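PDB 3BJN: transcriptional regulator, putative from Vibrio cholerae O1 biovar eltor str. N16961, which probably binds DNA and represses transcription as an IclR-type regulator, of which this chain is the C-terminal domain, the part that in the family senses effectors. Local coordinates for residues H10-D13 with A14-V18; V72-A75 with Y76-A79; A80-E83 with K84-Y88; G90-P93 with T94-K97; Q99-F102 with E103-R107. All coordinates share one frame; numbering follows the deposited sequence. Where two conformers were deposited one is given.

Contact 1 (H10-D13 with A14-V18)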
loop_
_atom_site.group_PDB
_atom_site.type_symbol
_atom_site.label_atom_id
_atom_site.label_comp_id
_atom_site.label_asym_id
_atom_site.label_seq_id
_atom_site.Cartn_x
_atom_site.Cartn_y
_atom_site.Cartn_z
ATOM N N HIS A 10 -3.593 -8.330 15.296
ATOM C CA HIS A 10 -3.944 -9.732 15.582
ATOM C C HIS A 10 -3.096 -10.747 14.824
ATOM O O HIS A 10 -2.690 -11.766 15.393
ATOM C CB HIS A 10 -5.452 -9.990 15.344
ATOM N N ASN A 11 -2.795 -10.455 13.555
ATOM C CA ASN A 11 -2.153 -11.444 12.711
ATOM C C ASN A 11 -0.742 -11.068 12.269
ATOM O O ASN A 11 -0.333 -11.423 11.160
ATOM C CB ASN A 11 -3.015 -11.703 11.474
ATOM C CG ASN A 11 -3.083 -10.493 10.548
ATOM O OD1 ASN A 11 -2.853 -9.329 10.956
ATOM N ND2 ASN A 11 -3.382 -10.758 9.285
ATOM N N LEU A 12 -0.005 -10.374 13.133
ATOM C CA LEU A 12 1.373 -9.969 12.807
ATOM C C LEU A 12 2.298 -11.133 12.429
ATOM O O LEU A 12 3.114 -10.992 11.514
ATOM C CB LEU A 12 1.983 -9.164 13.955
ATOM C CG LEU A 12 3.278 -8.391 13.728
ATOM C CD1 LEU A 12 3.150 -7.329 12.608
ATOM C CD2 LEU A 12 3.678 -7.740 15.052
ATOM N N ASP A 13 2.190 -12.281 13.092
ATOM C CA ASP A 13 3.028 -13.424 12.681
ATOM C C ASP A 13 2.791 -13.787 11.210
ATOM O O ASP A 13 3.746 -14.011 10.445
ATOM C CB ASP A 13 2.773 -14.665 13.547
ATOM C CG ASP A 13 3.237 -14.492 14.994
ATOM O OD1 ASP A 13 3.903 -13.486 15.318
ATOM O OD2 ASP A 13 2.920 -15.375 15.823
ATOM N N ALA A 14 1.516 -13.808 10.820
ATOM C CA ALA A 14 1.139 -14.176 9.450
ATOM C C ALA A 14 1.630 -13.092 8.475
ATOM O O ALA A 14 2.170 -13.389 7.384
ATOM C CB ALA A 14 -0.378 -14.353 9.345
ATOM N N VAL A 15 1.436 -11.845 8.879
ATOM C CA VAL A 15 1.933 -10.708 8.077
ATOM C C VAL A 15 3.453 -10.787 7.870
ATOM O O VAL A 15 3.948 -10.621 6.750
ATOM C CB VAL A 15 1.557 -9.348 8.741
ATOM C CG1 VAL A 15 2.284 -8.194 8.055
ATOM C CG2 VAL A 15 0.051 -9.132 8.724
ATOM N N GLU A 16 4.191 -11.023 8.959
ATOM C CA GLU A 16 5.660 -11.135 8.846
ATOM C C GLU A 16 6.095 -12.219 7.862
ATOM O O GLU A 16 7.010 -12.005 7.073
ATOM C CB GLU A 16 6.304 -11.328 10.227
ATOM C CG GLU A 16 6.207 -10.071 11.071
ATOM C CD GLU A 16 6.720 -10.230 12.480
ATOM O OE1 GLU A 16 7.013 -11.366 12.912
ATOM O OE2 GLU A 16 6.802 -9.200 13.187
ATOM N N ALA A 17 5.446 -13.374 7.908
ATOM C CA ALA A 17 5.748 -14.488 6.997
ATOM C C ALA A 17 5.482 -14.115 5.538
ATOM O O ALA A 17 6.297 -14.397 4.667
ATOM C CB ALA A 17 4.934 -15.733 7.394
ATOM N N VAL A 18 4.340 -13.458 5.284
ATOM C CA VAL A 18 3.993 -13.016 3.938
ATOM C C VAL A 18 5.003 -11.971 3.417
ATOM O O VAL A 18 5.443 -12.028 2.249
ATOM C CB VAL A 18 2.533 -12.485 3.912
ATOM C CG1 VAL A 18 2.310 -11.566 2.742
ATOM C CG2 VAL A 18 1.533 -13.686 3.940
#
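The carbonyl of N11 accepts the amide of V15, and residues 12-18 form the first turns of helix 12-26, entered from a loop through N11. The V15 N to N11 O bond measures 2.9 Å with an N-H...O angle of 168°; two further bonds, E16 N to L12 O and A17 N to D13 O, continue the i to i+4 series. N11 occupies the N-cap position just before the helix but makes no cap with its side chain. Its CG sits between the backbone N and the carbonyl carbon (chi1 67°), which sets the amide against the CG2 methyl of V15, the two side chains crossing at a slant with OD1 3.7 Å from V15 CG2; the same OD1 takes a hydrogen bond from Q9. One residue further on, L12 and E16 meet: the extended E16 chain sets its carboxylate beside the leucine branch point, OE2 being 3.7 Å from L12 CG. D13 and E16 bring like charges near each other, with 4.5 Å between D13 OD1 and E16 OE1, a spacing that solvent at this exposed surface would probably soften. L12, V15 and E16 all touch S44 on strand 39-45. The arrangement is that of a helix N-terminus, here the start of the helix that opens the IclR C-terminal domain.

Contact 2 (V72-A75 with Y76-A79)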
loop_
_atom_site.group_PDB
_atom_site.type_symbol
_atom_site.label_atom_id
_atom_site.label_comp_id
_atom_site.label_asym_id
_atom_site.label_seq_id
_atom_site.Cartn_x
_atom_site.Cartn_y
_atom_site.Cartn_z
ATOM N N VAL A 72 -5.025 2.452 -2.830
ATOM C CA VAL A 72 -5.700 1.161 -2.622
ATOM C C VAL A 72 -6.650 1.215 -1.424
ATOM O O VAL A 72 -7.808 0.765 -1.507
ATOM C CB VAL A 72 -4.660 0.050 -2.393
ATOM C CG1 VAL A 72 -5.295 -1.151 -1.692
ATOM C CG2 VAL A 72 -4.096 -0.315 -3.709
HETATM N N MSE A 73 -6.188 1.811 -0.331
HETATM C CA MSE A 73 -6.992 1.857 0.878
HETATM C C MSE A 73 -8.188 2.776 0.669
HETATM O O MSE A 73 -9.321 2.417 1.023
HETATM C CB MSE A 73 -6.136 2.241 2.086
HETATM C CG MSE A 73 -5.156 1.095 2.398
HETATM SE SE MSE A 73 -4.119 1.362 4.012
HETATM C CE MSE A 73 -3.472 3.041 3.689
ATOM N N LEU A 74 -7.949 3.932 0.046
ATOM C CA LEU A 74 -9.056 4.862 -0.287
ATOM C C LEU A 74 -10.090 4.208 -1.222
ATOM O O LEU A 74 -11.306 4.407 -1.051
ATOM C CB LEU A 74 -8.530 6.151 -0.905
ATOM C CG LEU A 74 -7.773 7.049 0.081
ATOM C CD1 LEU A 74 -6.960 8.101 -0.739
ATOM C CD2 LEU A 74 -8.756 7.722 1.068
ATOM N N ALA A 75 -9.619 3.433 -2.197
ATOM C CA ALA A 75 -10.538 2.780 -3.156
ATOM C C ALA A 75 -11.423 1.709 -2.505
ATOM O O ALA A 75 -12.570 1.495 -2.932
ATOM C CB ALA A 75 -9.777 2.169 -4.323
ATOM N N TYR A 76 -10.886 1.029 -1.494
ATOM C CA TYR A 76 -11.563 -0.147 -0.916
ATOM C C TYR A 76 -12.299 0.078 0.400
ATOM O O TYR A 76 -13.134 -0.756 0.785
ATOM C CB TYR A 76 -10.595 -1.333 -0.777
ATOM C CG TYR A 76 -10.375 -2.081 -2.065
ATOM C CD1 TYR A 76 -9.391 -1.693 -2.964
ATOM C CD2 TYR A 76 -11.177 -3.179 -2.396
ATOM C CE1 TYR A 76 -9.189 -2.398 -4.176
ATOM C CE2 TYR A 76 -10.987 -3.880 -3.580
ATOM C CZ TYR A 76 -9.993 -3.494 -4.460
ATOM O OH TYR A 76 -9.843 -4.228 -5.625
HETATM N N MSE A 77 -11.979 1.166 1.102
HETATM C CA MSE A 77 -12.755 1.550 2.288
HETATM C C MSE A 77 -14.155 2.067 1.881
HETATM O O MSE A 77 -14.410 2.324 0.706
HETATM C CB MSE A 77 -12.004 2.614 3.100
HETATM C CG MSE A 77 -11.901 3.928 2.395
HETATM SE SE MSE A 77 -11.031 5.255 3.559
HETATM C CE MSE A 77 -9.365 4.292 3.942
ATOM N N PRO A 78 -15.074 2.220 2.857
ATOM C CA PRO A 78 -16.386 2.796 2.556
ATOM C C PRO A 78 -16.265 4.187 1.950
ATOM O O PRO A 78 -15.395 4.977 2.355
ATOM C CB PRO A 78 -17.044 2.869 3.932
ATOM C CG PRO A 78 -16.422 1.707 4.670
ATOM C CD PRO A 78 -14.969 1.854 4.281
ATOM N N ALA A 79 -17.124 4.469 0.978
ATOM C CA ALA A 79 -17.124 5.767 0.302
ATOM C C ALA A 79 -17.127 6.959 1.250
ATOM O O ALA A 79 -16.367 7.913 1.041
ATOM C CB ALA A 79 -18.298 5.858 -0.653
HETATM O O HOH W 1 -13.999 4.385 -1.286
HETATM O O HOH W 2 -15.193 0.924 -1.673
#
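M77 N donates to M73 O at 2.9 Å in a well-formed i to i+4 bond at the end of helix 67-76 (153°), whereas Y76 N is shared in two weak bonds between V72 O and M73 O, the second of i to i+3 type, a sign that the helix is running out. M77 is the first residue to leave helical backbone angles. Its selenomethionine side chain nevertheless turns back along the helix: a chi1 of 68° tucks CG in over the backbone, close to M73 O and L74 O, and a bend at chi3 folds the terminal methyl inward, bringing CE to 3.5 Å from M73 O. The M77 side chain lies alongside that of L74, both pointing the same way, with SE 4.2 Å from L74 CD2. On another side of the helix the Y76 ring presents its edge to the carbonyl of V72, CD1 standing 3.3 Å from V72 O in the plane of the ring, and A75 CB packs against that same ring carbon.

The turn lies in the helical part of the GAF-like IclR C-terminal domain and joins helix 67-76 to helix 79-88. The two sides of this helix end have different neighbours: Y76 touches P127 and M129 of strand 121-130, while L74 and M77 reach C82 on helix 79-88. Two waters close the polar side of the turn. One water lies 2.7 Å from L74 O and donates to it and to M77 O; the second bridges A75 O and M77 O, giving M77 O two water donors. A75 O is also held by R106 of helix 96-108.

Contact 3 (A80-E83 with K84-Y88)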
loop_
_atom_site.group_PDB
_atom_site.type_symbol
_atom_site.label_atom_id
_atom_site.label_comp_id
_atom_site.label_asym_id
_atom_site.label_seq_id
_atom_site.Cartn_x
_atom_site.Cartn_y
_atom_site.Cartn_z
ATOM N N ALA A 80 -17.996 6.923 2.264
ATOM C CA ALA A 80 -18.150 8.036 3.204
ATOM C C ALA A 80 -16.844 8.353 3.913
ATOM O O ALA A 80 -16.512 9.526 4.119
ATOM C CB ALA A 80 -19.217 7.720 4.212
ATOM N N ARG A 81 -16.126 7.293 4.286
ATOM C CA ARG A 81 -14.852 7.398 4.981
ATOM C C ARG A 81 -13.836 8.046 4.037
ATOM O O ARG A 81 -13.172 9.032 4.382
ATOM C CB ARG A 81 -14.382 6.007 5.408
ATOM C CG ARG A 81 -13.168 5.992 6.320
ATOM C CD ARG A 81 -12.697 4.548 6.616
ATOM N NE ARG A 81 -11.483 4.541 7.436
ATOM C CZ ARG A 81 -10.863 3.463 7.921
ATOM N NH1 ARG A 81 -11.321 2.227 7.697
ATOM N NH2 ARG A 81 -9.767 3.626 8.655
ATOM N N CYS A 82 -13.730 7.476 2.838
ATOM C CA CYS A 82 -12.838 7.983 1.804
ATOM C C CYS A 82 -13.096 9.489 1.539
ATOM O O CYS A 82 -12.155 10.277 1.459
ATOM C CB CYS A 82 -12.989 7.161 0.515
ATOM S SG CYS A 82 -12.172 7.908 -0.907
ATOM N N GLU A 83 -14.368 9.876 1.451
ATOM C CA GLU A 83 -14.722 11.278 1.196
ATOM C C GLU A 83 -14.241 12.218 2.303
ATOM O O GLU A 83 -13.682 13.296 2.018
ATOM C CB GLU A 83 -16.237 11.423 0.949
ATOM C CG GLU A 83 -16.670 10.693 -0.322
ATOM C CD GLU A 83 -18.179 10.471 -0.388
ATOM O OE1 GLU A 83 -18.916 10.924 0.522
ATOM O OE2 GLU A 83 -18.625 9.842 -1.363
ATOM N N LYS A 84 -14.411 11.803 3.558
ATOM C CA LYS A 84 -13.971 12.603 4.715
ATOM C C LYS A 84 -12.471 12.851 4.671
ATOM O O LYS A 84 -11.979 13.951 4.988
ATOM C CB LYS A 84 -14.310 11.887 6.035
ATOM C CG LYS A 84 -15.767 11.928 6.432
ATOM C CD LYS A 84 -15.924 11.229 7.766
ATOM C CE LYS A 84 -17.360 11.277 8.229
ATOM N NZ LYS A 84 -17.537 10.361 9.381
ATOM N N ILE A 85 -11.730 11.812 4.292
ATOM C CA ILE A 85 -10.292 11.907 4.265
ATOM C C ILE A 85 -9.859 12.848 3.140
ATOM O O ILE A 85 -9.080 13.754 3.354
ATOM C CB ILE A 85 -9.639 10.500 4.108
ATOM C CG1 ILE A 85 -9.897 9.694 5.382
ATOM C CG2 ILE A 85 -8.155 10.628 3.865
ATOM C CD1 ILE A 85 -9.595 8.191 5.240
ATOM N N LEU A 86 -10.394 12.646 1.941
ATOM C CA LEU A 86 -9.968 13.463 0.796
ATOM C C LEU A 86 -10.344 14.934 1.059
ATOM O O LEU A 86 -9.563 15.838 0.732
ATOM C CB LEU A 86 -10.602 12.959 -0.500
ATOM C CG LEU A 86 -9.948 11.684 -1.062
ATOM C CD1 LEU A 86 -10.572 11.376 -2.405
ATOM C CD2 LEU A 86 -8.456 11.835 -1.201
ATOM N N ARG A 87 -11.533 15.165 1.632
ATOM C CA ARG A 87 -11.951 16.557 1.925
ATOM C C ARG A 87 -11.027 17.233 2.953
ATOM O O ARG A 87 -10.732 18.447 2.886
ATOM C CB ARG A 87 -13.422 16.648 2.344
ATOM C CG ARG A 87 -14.371 16.281 1.186
ATOM C CD ARG A 87 -15.772 16.821 1.315
ATOM N NE ARG A 87 -16.457 16.692 0.020
ATOM C CZ ARG A 87 -17.317 15.725 -0.294
ATOM N NH1 ARG A 87 -17.631 14.781 0.595
ATOM N NH2 ARG A 87 -17.864 15.702 -1.507
ATOM N N TYR A 88 -10.583 16.470 3.942
ATOM C CA TYR A 88 -9.622 17.026 4.888
ATOM C C TYR A 88 -8.364 17.516 4.179
ATOM O O TYR A 88 -7.843 18.568 4.488
ATOM C CB TYR A 88 -9.239 15.965 5.901
ATOM C CG TYR A 88 -8.111 16.380 6.800
ATOM C CD1 TYR A 88 -8.277 17.432 7.708
ATOM C CD2 TYR A 88 -6.879 15.728 6.760
ATOM C CE1 TYR A 88 -7.237 17.813 8.586
ATOM C CE2 TYR A 88 -5.824 16.100 7.617
ATOM C CZ TYR A 88 -6.025 17.149 8.532
ATOM O OH TYR A 88 -4.974 17.499 9.374
#
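R87 doubles back along the helix toward E83, one turn before it, and the two side chains lie side by side, pointing the same way. With CG anti to the carbonyl carbon (chi1 -67°) and the chain extended as far as NE, R87 passes its CG 3.2 Å from E83 O and brings its NH1 to 3.7 Å from E83 CB. The charged ends stop short of a salt bridge: E83 OE1 and R87 NH1 are 4.1 Å apart, and the carboxylate and guanidinium planes are turned 67° against each other. Any attraction between the charges is probably weak at this distance.

The buried face is built differently. C82 has its sulfur anti to the backbone N (chi1 169°), which carries SG to 4.1 Å from L86 CD1, while I85 lays CG1 3.5 Å from R81 O. K84 runs outward, its CG passing 3.4 Å from A80 O. Four regular backbone bonds, from K84 N to A80 O through R87 N to E83 O, hold these positions. C82 and L86 both reach L74 of helix 67-76 and F102 of helix 96-108. The result is an amphipathic helix, with C82, I85 and L86 turned into the helical layer of the IclR C-terminal domain.

Contact 4 (G90-P93 with T94-K97)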
loop_
_atom_site.group_PDB
_atom_site.type_symbol
_atom_site.label_atom_id
_atom_site.label_comp_id
_atom_site.label_asym_id
_atom_site.label_seq_id
_atom_site.Cartn_x
_atom_site.Cartn_y
_atom_site.Cartn_z
ATOM N N GLY A 90 -8.185 18.595 1.214
ATOM C CA GLY A 90 -8.507 19.640 0.234
ATOM C C GLY A 90 -8.755 19.126 -1.182
ATOM O O GLY A 90 -8.755 19.891 -2.145
ATOM N N GLU A 91 -9.017 17.833 -1.292
ATOM C CA GLU A 91 -9.362 17.206 -2.555
ATOM C C GLU A 91 -10.867 17.103 -2.667
ATOM O O GLU A 91 -11.572 17.018 -1.654
ATOM C CB GLU A 91 -8.748 15.809 -2.648
ATOM C CG GLU A 91 -7.219 15.787 -2.641
ATOM C CD GLU A 91 -6.584 16.406 -3.910
ATOM O OE1 GLU A 91 -7.100 16.200 -5.034
ATOM O OE2 GLU A 91 -5.549 17.091 -3.766
ATOM N N ASP A 92 -11.349 17.149 -3.909
ATOM C CA ASP A 92 -12.768 16.999 -4.209
ATOM C C ASP A 92 -12.964 15.569 -4.691
ATOM O O ASP A 92 -12.607 15.246 -5.825
ATOM C CB ASP A 92 -13.206 18.019 -5.270
ATOM C CG ASP A 92 -14.675 17.862 -5.692
ATOM O OD1 ASP A 92 -15.358 16.925 -5.223
ATOM O OD2 ASP A 92 -15.149 18.696 -6.501
ATOM N N PRO A 93 -13.541 14.710 -3.831
ATOM C CA PRO A 93 -13.634 13.279 -4.168
ATOM C C PRO A 93 -14.546 12.982 -5.371
ATOM O O PRO A 93 -14.442 11.907 -5.967
ATOM C CB PRO A 93 -14.198 12.651 -2.888
ATOM C CG PRO A 93 -14.922 13.761 -2.194
ATOM C CD PRO A 93 -14.118 15.006 -2.502
ATOM N N THR A 94 -15.425 13.926 -5.701
ATOM C CA THR A 94 -16.400 13.733 -6.782
ATOM C C THR A 94 -15.799 13.940 -8.170
ATOM O O THR A 94 -16.462 13.661 -9.174
ATOM C CB THR A 94 -17.638 14.649 -6.632
ATOM O OG1 THR A 94 -17.271 16.000 -6.924
ATOM C CG2 THR A 94 -18.251 14.560 -5.226
ATOM N N LEU A 95 -14.552 14.410 -8.244
ATOM C CA LEU A 95 -13.926 14.647 -9.549
ATOM C C LEU A 95 -13.545 13.343 -10.231
ATOM O O LEU A 95 -13.215 12.347 -9.568
ATOM C CB LEU A 95 -12.696 15.549 -9.434
ATOM C CG LEU A 95 -12.887 16.968 -8.907
ATOM C CD1 LEU A 95 -11.534 17.626 -8.778
ATOM C CD2 LEU A 95 -13.804 17.801 -9.820
ATOM N N ASP A 96 -13.578 13.364 -11.563
ATOM C CA ASP A 96 -13.213 12.206 -12.362
ATOM C C ASP A 96 -11.810 11.701 -12.091
ATOM O O ASP A 96 -11.584 10.494 -12.128
ATOM C CB ASP A 96 -13.374 12.504 -13.854
ATOM C CG ASP A 96 -14.823 12.474 -14.308
ATOM O OD1 ASP A 96 -15.722 12.850 -13.520
ATOM O OD2 ASP A 96 -15.065 12.089 -15.477
ATOM N N LYS A 97 -10.858 12.592 -11.821
ATOM C CA LYS A 97 -9.476 12.138 -11.592
ATOM C C LYS A 97 -9.333 11.225 -10.363
ATOM O O LYS A 97 -8.453 10.347 -10.328
ATOM C CB LYS A 97 -8.480 13.304 -11.552
ATOM C CG LYS A 97 -8.524 14.179 -10.324
ATOM C CD LYS A 97 -7.658 15.399 -10.559
ATOM C CE LYS A 97 -7.440 16.180 -9.280
ATOM N NZ LYS A 97 -6.577 17.374 -9.551
#
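A type I beta turn from D92 to L95, braced by an aspartate side chain, carries the chain from helix 79-88 into helix 96-108. It follows a Schellman motif at the end of the earlier helix, in which G90, with positive phi, is the C-prime residue, E91 N bonds to L86 O and G90 N to R87 O. Within the turn L95 N donates to D92 O at 3.2 Å. The D92 side chain adds two further bonds. Its CG lies opposite the backbone N across the CA-CB bond (chi1 177°), which points the carboxylate forward onto T94, where OD1 accepts twice. The T94 hydroxyl donates at 2.7 Å from OG1 to D92 OD1, on the syn side and 29° out of the carboxylate plane. T94 N reaches D92 OD1 at 3.0 Å, from the same face of the plane but higher above it. Through this amide bond the aspartate forms an Asx turn within the beta turn.

Beyond the polar centre, L95 crosses D92 at about a right angle, its CG 3.8 Å from D92 CB and its CD2 at 3.7 Å from D92 OD2. The P93 ring packs on L86 and R87, while the P93 carbonyl accepts from Q99. E91 bonds through OE1 to W98, and K97 brings its CE to 4.3 Å from that oxygen. Two donors of one residue converge on a single carboxylate oxygen, which should restrict the rotation of the carboxylate and hold T94 close to D92, and the negative charge of D92 is probably partly offset by these donors.

Contact 5 (Q99-F102 with E103-R107)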
loop_
_atom_site.group_PDB
_atom_site.type_symbol
_atom_site.label_atom_id
_atom_site.label_comp_id
_atom_site.label_asym_id
_atom_site.label_seq_id
_atom_site.Cartn_x
_atom_site.Cartn_y
_atom_site.Cartn_z
ATOM N N GLN A 99 -12.404 9.541 -9.040
ATOM C CA GLN A 99 -13.356 8.462 -9.268
ATOM C C GLN A 99 -12.856 7.460 -10.309
ATOM O O GLN A 99 -12.973 6.248 -10.106
ATOM C CB GLN A 99 -14.745 9.007 -9.623
ATOM C CG GLN A 99 -15.461 9.635 -8.398
ATOM C CD GLN A 99 -15.436 8.702 -7.192
ATOM O OE1 GLN A 99 -15.681 7.502 -7.327
ATOM N NE2 GLN A 99 -15.103 9.236 -6.020
ATOM N N SER A 100 -12.250 7.962 -11.386
ATOM C CA SER A 100 -11.671 7.085 -12.409
ATOM C C SER A 100 -10.530 6.227 -11.851
ATOM O O SER A 100 -10.413 5.057 -12.230
ATOM C CB SER A 100 -11.205 7.864 -13.648
ATOM O OG SER A 100 -10.113 8.710 -13.320
ATOM N N GLU A 101 -9.709 6.798 -10.959
ATOM C CA GLU A 101 -8.598 6.050 -10.357
ATOM C C GLU A 101 -9.153 4.937 -9.479
ATOM O O GLU A 101 -8.681 3.805 -9.558
ATOM C CB GLU A 101 -7.631 6.962 -9.561
ATOM C CG GLU A 101 -6.426 6.243 -8.863
ATOM C CD GLU A 101 -5.400 5.537 -9.802
ATOM O OE1 GLU A 101 -5.355 5.816 -11.027
ATOM O OE2 GLU A 101 -4.609 4.685 -9.304
ATOM N N PHE A 102 -10.154 5.250 -8.648
ATOM C CA PHE A 102 -10.711 4.224 -7.762
ATOM C C PHE A 102 -11.372 3.087 -8.527
ATOM O O PHE A 102 -11.209 1.923 -8.159
ATOM C CB PHE A 102 -11.690 4.801 -6.751
ATOM C CG PHE A 102 -11.086 5.812 -5.819
ATOM C CD1 PHE A 102 -9.756 5.703 -5.390
ATOM C CD2 PHE A 102 -11.865 6.856 -5.341
ATOM C CE1 PHE A 102 -9.203 6.655 -4.507
ATOM C CE2 PHE A 102 -11.331 7.790 -4.470
ATOM C CZ PHE A 102 -10.004 7.686 -4.040
ATOM N N GLU A 103 -12.102 3.421 -9.591
ATOM C CA GLU A 103 -12.726 2.388 -10.435
ATOM C C GLU A 103 -11.667 1.502 -11.089
ATOM O O GLU A 103 -11.800 0.267 -11.117
ATOM C CB GLU A 103 -13.637 3.009 -11.495
ATOM C CG GLU A 103 -14.936 3.596 -10.925
ATOM C CD GLU A 103 -15.568 4.625 -11.852
ATOM O OE1 GLU A 103 -15.230 4.648 -13.050
ATOM O OE2 GLU A 103 -16.405 5.425 -11.377
ATOM N N LYS A 104 -10.604 2.123 -11.604
ATOM C CA LYS A 104 -9.491 1.374 -12.198
ATOM C C LYS A 104 -8.864 0.428 -11.174
ATOM O O LYS A 104 -8.612 -0.741 -11.451
ATOM C CB LYS A 104 -8.442 2.347 -12.729
ATOM C CG LYS A 104 -7.226 1.690 -13.356
ATOM C CD LYS A 104 -6.063 2.678 -13.433
ATOM C CE LYS A 104 -4.958 2.132 -14.339
ATOM N NZ LYS A 104 -3.916 3.152 -14.676
ATOM N N ILE A 105 -8.617 0.949 -9.974
ATOM C CA ILE A 105 -8.041 0.128 -8.922
ATOM C C ILE A 105 -8.925 -1.077 -8.567
ATOM O O ILE A 105 -8.430 -2.203 -8.477
ATOM C CB ILE A 105 -7.733 0.986 -7.673
ATOM C CG1 ILE A 105 -6.613 1.975 -8.009
ATOM C CG2 ILE A 105 -7.383 0.089 -6.480
ATOM C CD1 ILE A 105 -6.412 3.036 -6.949
ATOM N N ARG A 106 -10.229 -0.847 -8.397
ATOM C CA ARG A 106 -11.150 -1.935 -8.055
ATOM C C ARG A 106 -11.281 -2.976 -9.173
ATOM O O ARG A 106 -11.455 -4.166 -8.899
ATOM C CB ARG A 106 -12.514 -1.370 -7.624
ATOM C CG ARG A 106 -12.403 -0.653 -6.285
ATOM C CD ARG A 106 -13.738 -0.253 -5.737
ATOM N NE ARG A 106 -14.378 0.747 -6.578
ATOM C CZ ARG A 106 -14.555 2.029 -6.254
ATOM N NH1 ARG A 106 -14.147 2.517 -5.090
ATOM N NH2 ARG A 106 -15.171 2.832 -7.114
ATOM N N ARG A 107 -11.131 -2.536 -10.417
ATOM C CA ARG A 107 -11.139 -3.424 -11.592
ATOM C C ARG A 107 -9.887 -4.316 -11.585
ATOM O O ARG A 107 -9.957 -5.526 -11.847
ATOM C CB ARG A 107 -11.179 -2.559 -12.863
ATOM C CG ARG A 107 -11.042 -3.258 -14.214
ATOM C CD ARG A 107 -10.831 -2.211 -15.321
ATOM N NE ARG A 107 -11.662 -1.024 -15.095
ATOM C CZ ARG A 107 -11.264 0.237 -15.286
ATOM N NH1 ARG A 107 -12.095 1.237 -15.038
ATOM N NH2 ARG A 107 -10.042 0.505 -15.729
HETATM O O HOH W 3 -11.152 4.062 -14.734
#
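R106 N donates to F102 O and I105 N to E101 O, each at 2.9 Å, and with E103 N to Q99 O and K104 N to S100 O they make four successive i to i+4 bonds of helix 96-108. S100 O has a second donor: a water 2.8 Å away, which also accepts from R107 NH1 and so links R107 to the carbonyl of S100, about two turns earlier. R106 folds over the same stretch. A bend at chi3 (-66°) lays one guanidinium face over F102 O, and R106 NH1 comes to 3.7 Å from F102 CB while bonding to A75 O of helix 67-76. E101 turns at chi2 (63°), and its carboxylate slants across I105, OE2 lying 3.4 Å from I105 CD1. Its other oxygen, OE1, stands 4.0 Å from K104 CD, a contact with the lysine's aliphatic part. On the outer side the extended E103 side chain passes the Q99 carbonyl, CG 3.4 Å from Q99 O. The F102 ring leaves the helix toward L74 and A75, and toward C82 and L86, while I105 touches Y76. Helix 96-108 thus packs its F102 and I105 face against helices 67-76 and 79-88 in this GAF-related domain.

In the fold
Contacts 2, 3, 4 and 5 form one cluster in which three successive helices, 67-76, 79-88 and 96-108, pack together; contact 1 stands apart at the surface, its centre about 22 Å from that of contact 2 and farther from the others. Contact 2 is the buried one, rich in apolar and selenium packing, and it touches both contact 3 and contact 5; contacts 3 and 5 each have one buried and one charged, solvent-facing side. Contact 4, at the surface, relies on side-chain hydrogen bonding in a turn rather than helical repetition. It is joined to contact 3 through a backbone bond and to contact 5 through a glutamine side chain.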